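PDB 1TY0: putative exotoxin (superantigen) from Streptococcus pyogenes, which probably acts as a secreted superantigen toxin, engaging T-cell receptors, and binds zinc, with a surface that can also serve dimerization. Local coordinates for residues 102-107 with 202-207; 163-168 with 198-203. One frame throughout, in Å; residues are numbered along the deposited sequence.

Contact 1: residues 102-107 with 202-207; sequences SKIVGN and SHFDIY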
ATOM      1  N   SER A 102      -2.409   6.864  24.468  1.00 37.40           N
ATOM      2  CA  SER A 102      -1.280   6.560  25.333  1.00 36.01           C
ATOM      3  C   SER A 102       0.019   7.050  24.706  1.00 33.93           C
ATOM      4  O   SER A 102       0.179   7.042  23.483  1.00 34.86           O
ATOM      5  CB  SER A 102      -1.200   5.055  25.586  1.00 37.48           C
ATOM      6  OG  SER A 102      -0.145   4.750  26.480  1.00 39.72           O
ATOM      7  N   LYS A 103       0.945   7.469  25.559  1.00 31.12           N
ATOM      8  CA  LYS A 103       2.233   7.984  25.122  1.00 27.30           C
ATOM      9  C   LYS A 103       3.207   6.853  24.805  1.00 25.80           C
ATOM     10  O   LYS A 103       3.331   5.898  25.571  1.00 24.26           O
ATOM     11  CB  LYS A 103       2.806   8.883  26.221  1.00 27.70           C
ATOM     12  CG  LYS A 103       4.098   9.597  25.868  1.00 28.31           C
ATOM     13  CD  LYS A 103       4.542  10.498  27.013  1.00 28.69           C
ATOM     14  CE  LYS A 103       5.767  11.315  26.634  1.00 29.82           C
ATOM     15  NZ  LYS A 103       6.213  12.206  27.742  1.00 29.60           N
ATOM     16  N   ILE A 104       3.886   6.958  23.666  1.00 22.60           N
ATOM     17  CA  ILE A 104       4.863   5.950  23.265  1.00 21.75           C
ATOM     18  C   ILE A 104       6.242   6.601  23.228  1.00 20.24           C
ATOM     19  O   ILE A 104       6.509   7.475  22.405  1.00 18.99           O
ATOM     20  CB  ILE A 104       4.530   5.356  21.876  1.00 19.43           C
ATOM     21  CG1 ILE A 104       3.169   4.658  21.930  1.00 21.07           C
ATOM     22  CG2 ILE A 104       5.617   4.369  21.453  1.00 22.06           C
ATOM     23  CD1 ILE A 104       2.705   4.093  20.598  1.00 19.76           C
ATOM     24  N   VAL A 105       7.110   6.171  24.134  1.00 20.45           N
ATOM     25  CA  VAL A 105       8.452   6.719  24.234  1.00 20.73           C
ATOM     26  C   VAL A 105       9.494   5.644  23.981  1.00 21.36           C
ATOM     27  O   VAL A 105       9.301   4.482  24.338  1.00 22.38           O
ATOM     28  CB  VAL A 105       8.690   7.325  25.637  1.00 21.36           C
ATOM     29  CG1 VAL A 105      10.090   7.913  25.728  1.00 21.66           C
ATOM     30  CG2 VAL A 105       7.646   8.390  25.920  1.00 22.44           C
ATOM     31  N   GLY A 106      10.599   6.037  23.357  1.00 22.16           N
ATOM     32  CA  GLY A 106      11.653   5.084  23.076  1.00 22.58           C
ATOM     33  C   GLY A 106      13.016   5.729  22.977  1.00 22.62           C
ATOM     34  O   GLY A 106      13.136   6.956  22.920  1.00 22.79           O
ATOM     35  N   ASN A 107      14.047   4.892  22.960  1.00 22.27           N
ATOM     36  CA  ASN A 107      15.423   5.357  22.866  1.00 21.95           C
ATOM     37  C   ASN A 107      16.023   4.937  21.538  1.00 22.06           C
ATOM     38  O   ASN A 107      15.808   3.816  21.075  1.00 20.39           O
ATOM     39  CB  ASN A 107      16.272   4.764  23.992  1.00 24.18           C
ATOM     40  CG  ASN A 107      15.821   5.214  25.363  1.00 24.50           C
ATOM     41  OD1 ASN A 107      15.835   6.407  25.671  1.00 28.11           O
ATOM     42  ND2 ASN A 107      15.417   4.262  26.196  1.00 25.77           N
ATOM     43  N   SER A 202       6.197  -0.646  28.278  1.00 22.81           N
ATOM     44  CA  SER A 202       7.007   0.311  29.029  1.00 25.32           C
ATOM     45  C   SER A 202       7.653   1.335  28.104  1.00 25.06           C
ATOM     46  O   SER A 202       7.451   2.537  28.253  1.00 26.31           O
ATOM     47  CB  SER A 202       8.094  -0.415  29.817  1.00 25.88           C
ATOM     48  OG  SER A 202       8.961   0.519  30.432  1.00 27.74           O
ATOM     49  N   HIS A 203       8.434   0.841  27.151  1.00 24.52           N
ATOM     50  CA  HIS A 203       9.117   1.694  26.186  1.00 23.96           C
ATOM     51  C   HIS A 203       9.769   0.799  25.150  1.00 22.57           C
ATOM     52  O   HIS A 203       9.634  -0.422  25.200  1.00 23.28           O
ATOM     53  CB  HIS A 203      10.197   2.535  26.873  1.00 24.68           C
ATOM     54  CG  HIS A 203      11.270   1.720  27.525  1.00 25.84           C
ATOM     55  ND1 HIS A 203      11.068   1.025  28.698  1.00 26.90           N
ATOM     56  CD2 HIS A 203      12.545   1.458  27.148  1.00 25.80           C
ATOM     57  CE1 HIS A 203      12.171   0.371  29.015  1.00 26.29           C
ATOM     58  NE2 HIS A 203      13.082   0.615  28.092  1.00 25.76           N
ATOM     59  N   PHE A 204      10.476   1.405  24.208  1.00 22.10           N
ATOM     60  CA  PHE A 204      11.156   0.630  23.187  1.00 21.28           C
ATOM     61  C   PHE A 204      12.554   1.188  22.984  1.00 22.59           C
ATOM     62  O   PHE A 204      12.868   2.298  23.417  1.00 22.64           O
ATOM     63  CB  PHE A 204      10.368   0.663  21.870  1.00 20.44           C
ATOM     64  CG  PHE A 204      10.435   1.975  21.145  1.00 19.66           C
ATOM     65  CD1 PHE A 204      11.473   2.244  20.262  1.00 20.63           C
ATOM     66  CD2 PHE A 204       9.456   2.944  21.343  1.00 18.56           C
ATOM     67  CE1 PHE A 204      11.536   3.462  19.582  1.00 21.93           C
ATOM     68  CE2 PHE A 204       9.507   4.162  20.671  1.00 19.49           C
ATOM     69  CZ  PHE A 204      10.549   4.423  19.787  1.00 20.91           C
ATOM     70  N   ASP A 205      13.396   0.396  22.337  1.00 21.42           N
ATOM     71  CA  ASP A 205      14.758   0.795  22.052  1.00 21.75           C
ATOM     72  C   ASP A 205      15.042   0.425  20.612  1.00 20.12           C
ATOM     73  O   ASP A 205      14.650  -0.644  20.155  1.00 21.81           O
ATOM     74  CB  ASP A 205      15.752   0.052  22.954  1.00 24.08           C
ATOM     75  CG  ASP A 205      15.660   0.471  24.406  1.00 26.81           C
ATOM     76  OD1 ASP A 205      15.909   1.659  24.699  1.00 27.10           O
ATOM     77  OD2 ASP A 205      15.344  -0.389  25.256  1.00 28.83           O
ATOM     78  N   ILE A 206      15.704   1.324  19.900  1.00 19.58           N
ATOM     79  CA  ILE A 206      16.093   1.084  18.522  1.00 18.71           C
ATOM     80  C   ILE A 206      17.613   1.100  18.544  1.00 19.50           C
ATOM     81  O   ILE A 206      18.218   2.101  18.930  1.00 19.67           O
ATOM     82  CB  ILE A 206      15.616   2.201  17.571  1.00 19.42           C
ATOM     83  CG1 ILE A 206      14.091   2.210  17.488  1.00 19.66           C
ATOM     84  CG2 ILE A 206      16.214   1.989  16.179  1.00 19.06           C
ATOM     85  CD1 ILE A 206      13.537   3.355  16.654  1.00 22.38           C
ATOM     86  N   TYR A 207      18.223  -0.014  18.153  1.00 17.75           N
ATOM     87  CA  TYR A 207      19.679  -0.117  18.113  1.00 19.79           C
ATOM     88  C   TYR A 207      20.141  -0.173  16.665  1.00 18.94           C
ATOM     89  O   TYR A 207      19.853  -1.136  15.961  1.00 19.34           O
ATOM     90  CB  TYR A 207      20.146  -1.394  18.814  1.00 20.81           C
ATOM     91  CG  TYR A 207      19.887  -1.443  20.304  1.00 23.96           C
ATOM     92  CD1 TYR A 207      20.735  -0.797  21.203  1.00 25.62           C
ATOM     93  CD2 TYR A 207      18.806  -2.155  20.815  1.00 24.65           C
ATOM     94  CE1 TYR A 207      20.511  -0.866  22.579  1.00 26.79           C
ATOM     95  CE2 TYR A 207      18.571  -2.229  22.183  1.00 26.70           C
ATOM     96  CZ  TYR A 207      19.426  -1.585  23.060  1.00 27.30           C
ATOM     97  OH  TYR A 207      19.197  -1.677  24.415  1.00 30.37           O
TER
HETATM   98  O   HOH W   1       6.251   4.433  26.319  1.00 23.33           O
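G106 and F204 face each other where strands 105-107 and 202-207 run parallel in the mixed sheet of the C-terminal beta-grasp domain. The F204 ring lies flat beneath the glycine: G106 CA stands 3.4 Å from the ring centroid, over the face, a CH-pi contact. With chi1 at 73°, F204 CG sits between its backbone N and carbonyl carbon, which folds the ring back across the neighbouring strand. I104 CG2 adds apolar contact at 4.0 Å from F204 CE2.

Three backbone bonds hold the register: F204 N to V105 O, N107 N to F204 O, and I206 N to N107 O. Where the strands separate, a water accepts from V105 N and donates to S202 O.

Further out, helix 131-146 covers the face bearing F204, with F134 on I104 and I138 on F204. On the other face, D205 and H203 are zinc ligands of this protein, although no metal is bound to this chain, and N107 probably helps to orient D205. N107 OD1 accepts a weak hydrogen bond from Q114 NE2, while N107 ND2 donates to D205 OD1 (3.0 Å, 157° at the hydrogen), an oxygen lying in the amide plane and met nearly along its C-O axis, with amide and carboxylate 15° apart.

Contact 2: residues 163-168 with 198-203; sequences AINGNK and MKDFSH
The peptide N-H of A163 donates to H203 O at 2.8 Å, and A163 O receives S202 N at 2.9 Å, so one alanine in this antiparallel hydrogen-bonded pair faces two consecutive residues of the other strand. Beyond the non-hydrogen-bonded pair I164-F201, N165 N reaches D200 O over 2.8 Å in a nearly straight (168°) bond. I164 CA approaches the same carbonyl in a CA-H...O contact.

Apolar and ring contacts fall on both faces. A163 CB sits over one face of the H203 imidazole, 3.7 Å from its centroid and offset toward the rim. On the opposite face of the sheet I164 CD1 meets the edge of the F201 ring, 4.2 Å from F201 CD1, and I164 CG2, anti to the backbone N with chi1 at -53°, lies against D200 CB at 3.7 Å.

Among polar side chains, S202 OG and H203 ND1 share a 2.8 Å hydrogen bond in the ring plane, helping to set the ring's rotation. K199 NZ makes a weak salt bridge to D200 OD1, and D200 OD2 is hydrogen-bonded to N197 ND2.

S202 and H203 opposite A163 make a classic beta bulge, beside the zinc site of H169, H203 and D205, metal-free in this chain.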
ATOM      1  N   ALA A 163      10.162  -3.177  25.398  1.00 24.90           N
ATOM      2  CA  ALA A 163      10.150  -3.507  26.813  1.00 24.38           C
ATOM      3  C   ALA A 163       8.724  -3.630  27.336  1.00 24.39           C
ATOM      4  O   ALA A 163       7.945  -2.677  27.290  1.00 22.25           O
ATOM      5  CB  ALA A 163      10.905  -2.446  27.601  1.00 24.54           C
ATOM      6  N   ILE A 164       8.395  -4.819  27.826  1.00 24.52           N
ATOM      7  CA  ILE A 164       7.079  -5.107  28.377  1.00 27.38           C
ATOM      8  C   ILE A 164       7.273  -5.404  29.862  1.00 28.29           C
ATOM      9  O   ILE A 164       8.254  -6.044  30.244  1.00 28.44           O
ATOM     10  CB  ILE A 164       6.457  -6.349  27.702  1.00 28.06           C
ATOM     11  CG1 ILE A 164       6.479  -6.180  26.182  1.00 29.86           C
ATOM     12  CG2 ILE A 164       5.045  -6.572  28.214  1.00 28.33           C
ATOM     13  CD1 ILE A 164       5.717  -4.976  25.675  1.00 32.82           C
ATOM     14  N   ASN A 165       6.349  -4.937  30.696  1.00 30.25           N
ATOM     15  CA  ASN A 165       6.450  -5.166  32.132  1.00 32.44           C
ATOM     16  C   ASN A 165       6.659  -6.653  32.404  1.00 33.13           C
ATOM     17  O   ASN A 165       5.890  -7.491  31.933  1.00 32.82           O
ATOM     18  CB  ASN A 165       5.181  -4.686  32.849  1.00 34.57           C
ATOM     19  CG  ASN A 165       4.874  -3.219  32.589  1.00 37.18           C
ATOM     20  OD1 ASN A 165       5.766  -2.367  32.616  1.00 37.81           O
ATOM     21  ND2 ASN A 165       3.601  -2.915  32.352  1.00 38.98           N
ATOM     22  N   GLY A 166       7.705  -6.975  33.160  1.00 33.58           N
ATOM     23  CA  GLY A 166       7.987  -8.364  33.474  1.00 32.74           C
ATOM     24  C   GLY A 166       9.252  -8.889  32.822  1.00 33.39           C
ATOM     25  O   GLY A 166       9.386 -10.092  32.596  1.00 32.87           O
ATOM     26  N   ASN A 167      10.180  -7.985  32.521  1.00 33.38           N
ATOM     27  CA  ASN A 167      11.453  -8.342  31.897  1.00 33.89           C
ATOM     28  C   ASN A 167      11.327  -8.961  30.512  1.00 34.23           C
ATOM     29  O   ASN A 167      12.270  -9.587  30.020  1.00 33.41           O
ATOM     30  CB  ASN A 167      12.247  -9.296  32.794  1.00 34.31           C
ATOM     31  CG  ASN A 167      12.735  -8.633  34.059  1.00 32.51           C
ATOM     32  OD1 ASN A 167      13.313  -7.547  34.022  1.00 32.67           O
ATOM     33  ND2 ASN A 167      12.515  -9.289  35.192  1.00 33.16           N
ATOM     34  N   LYS A 168      10.169  -8.802  29.884  1.00 34.31           N
ATOM     35  CA  LYS A 168       9.978  -9.343  28.547  1.00 33.59           C
ATOM     36  C   LYS A 168      10.427  -8.301  27.538  1.00 32.95           C
ATOM     37  O   LYS A 168       9.708  -7.343  27.250  1.00 32.20           O
ATOM     38  CB  LYS A 168       8.512  -9.705  28.307  1.00 34.58           C
ATOM     39  CG  LYS A 168       8.026 -10.886  29.121  1.00 36.11           C
ATOM     40  CD  LYS A 168       6.616 -11.279  28.716  1.00 38.05           C
ATOM     41  CE  LYS A 168       6.098 -12.428  29.560  1.00 39.95           C
ATOM     42  NZ  LYS A 168       4.710 -12.804  29.176  1.00 40.35           N
ATOM     43  N   MET A 198      -1.168  -2.443  25.579  1.00 17.72           N
ATOM     44  CA  MET A 198      -0.532  -1.151  25.805  1.00 16.82           C
ATOM     45  C   MET A 198      -0.229  -0.871  27.276  1.00 16.60           C
ATOM     46  O   MET A 198       0.748  -0.195  27.595  1.00 15.63           O
ATOM     47  CB  MET A 198      -1.403  -0.027  25.237  1.00 17.57           C
ATOM     48  CG  MET A 198      -0.761   1.353  25.315  1.00 18.35           C
ATOM     49  SD  MET A 198       0.810   1.468  24.426  1.00 20.42           S
ATOM     50  CE  MET A 198       0.226   1.822  22.761  1.00 19.27           C
ATOM     51  N   LYS A 199      -1.059  -1.394  28.172  1.00 16.78           N
ATOM     52  CA  LYS A 199      -0.854  -1.159  29.598  1.00 18.49           C
ATOM     53  C   LYS A 199       0.388  -1.864  30.133  1.00 18.39           C
ATOM     54  O   LYS A 199       0.910  -1.492  31.188  1.00 17.79           O
ATOM     55  CB  LYS A 199      -2.085  -1.595  30.397  1.00 19.14           C
ATOM     56  CG  LYS A 199      -2.405  -3.079  30.326  1.00 23.43           C
ATOM     57  CD  LYS A 199      -3.592  -3.406  31.226  1.00 25.78           C
ATOM     58  CE  LYS A 199      -3.998  -4.868  31.125  1.00 29.38           C
ATOM     59  NZ  LYS A 199      -2.880  -5.795  31.451  1.00 31.27           N
ATOM     60  N   ASP A 200       0.855  -2.878  29.407  1.00 17.93           N
ATOM     61  CA  ASP A 200       2.047  -3.630  29.797  1.00 20.19           C
ATOM     62  C   ASP A 200       3.278  -3.081  29.088  1.00 20.33           C
ATOM     63  O   ASP A 200       4.406  -3.475  29.385  1.00 21.25           O
ATOM     64  CB  ASP A 200       1.901  -5.116  29.447  1.00 21.55           C
ATOM     65  CG  ASP A 200       0.756  -5.780  30.180  1.00 24.90           C
ATOM     66  OD1 ASP A 200       0.561  -5.481  31.378  1.00 24.75           O
ATOM     67  OD2 ASP A 200       0.058  -6.612  29.560  1.00 25.76           O
ATOM     68  N   PHE A 201       3.050  -2.173  28.146  1.00 20.98           N
ATOM     69  CA  PHE A 201       4.131  -1.564  27.379  1.00 20.70           C
ATOM     70  C   PHE A 201       4.876  -0.510  28.194  1.00 22.69           C
ATOM     71  O   PHE A 201       4.266   0.413  28.732  1.00 21.48           O
ATOM     72  CB  PHE A 201       3.561  -0.921  26.115  1.00 22.08           C
ATOM     73  CG  PHE A 201       4.584  -0.207  25.287  1.00 22.04           C
ATOM     74  CD1 PHE A 201       5.514  -0.919  24.538  1.00 23.72           C
ATOM     75  CD2 PHE A 201       4.625   1.182  25.263  1.00 23.66           C
ATOM     76  CE1 PHE A 201       6.473  -0.255  23.772  1.00 23.55           C
ATOM     77  CE2 PHE A 201       5.580   1.855  24.503  1.00 22.81           C
ATOM     78  CZ  PHE A 201       6.505   1.136  23.757  1.00 23.05           C
ATOM     79  N   SER A 202       6.197  -0.646  28.278  1.00 22.81           N
ATOM     80  CA  SER A 202       7.007   0.311  29.029  1.00 25.32           C
ATOM     81  C   SER A 202       7.653   1.335  28.104  1.00 25.06           C
ATOM     82  O   SER A 202       7.451   2.537  28.253  1.00 26.31           O
ATOM     83  CB  SER A 202       8.094  -0.415  29.817  1.00 25.88           C
ATOM     84  OG  SER A 202       8.961   0.519  30.432  1.00 27.74           O
ATOM     85  N   HIS A 203       8.434   0.841  27.151  1.00 24.52           N
ATOM     86  CA  HIS A 203       9.117   1.694  26.186  1.00 23.96           C
ATOM     87  C   HIS A 203       9.769   0.799  25.150  1.00 22.57           C
ATOM     88  O   HIS A 203       9.634  -0.422  25.200  1.00 23.28           O
ATOM     89  CB  HIS A 203      10.197   2.535  26.873  1.00 24.68           C
ATOM     90  CG  HIS A 203      11.270   1.720  27.525  1.00 25.84           C
ATOM     91  ND1 HIS A 203      11.068   1.025  28.698  1.00 26.90           N
ATOM     92  CD2 HIS A 203      12.545   1.458  27.148  1.00 25.80           C
ATOM     93  CE1 HIS A 203      12.171   0.371  29.015  1.00 26.29           C
ATOM     94  NE2 HIS A 203      13.082   0.615  28.092  1.00 25.76           N
TER

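Overall arrangement
Following the chain from the N terminus, the OB-fold family region comes first, and segment 102-107 then leads into strand 105-110 of the beta-grasp sheet. Helix 131-146 and strand 157-164 follow before 163-168 turns into strand 168-173. The chain returns through 198-203 into strand 201-209, where both contacts close: contact 1 across 94 intervening residues, contact 2 across 29, nested within the first. Strand 201-209 thus lies between its parallel neighbour 105-110 and its antiparallel neighbour 157-164. S202 and H203 belong to both contacts, whose centres are 10 Å apart, and I104 bridges them by packing on F201 and M198.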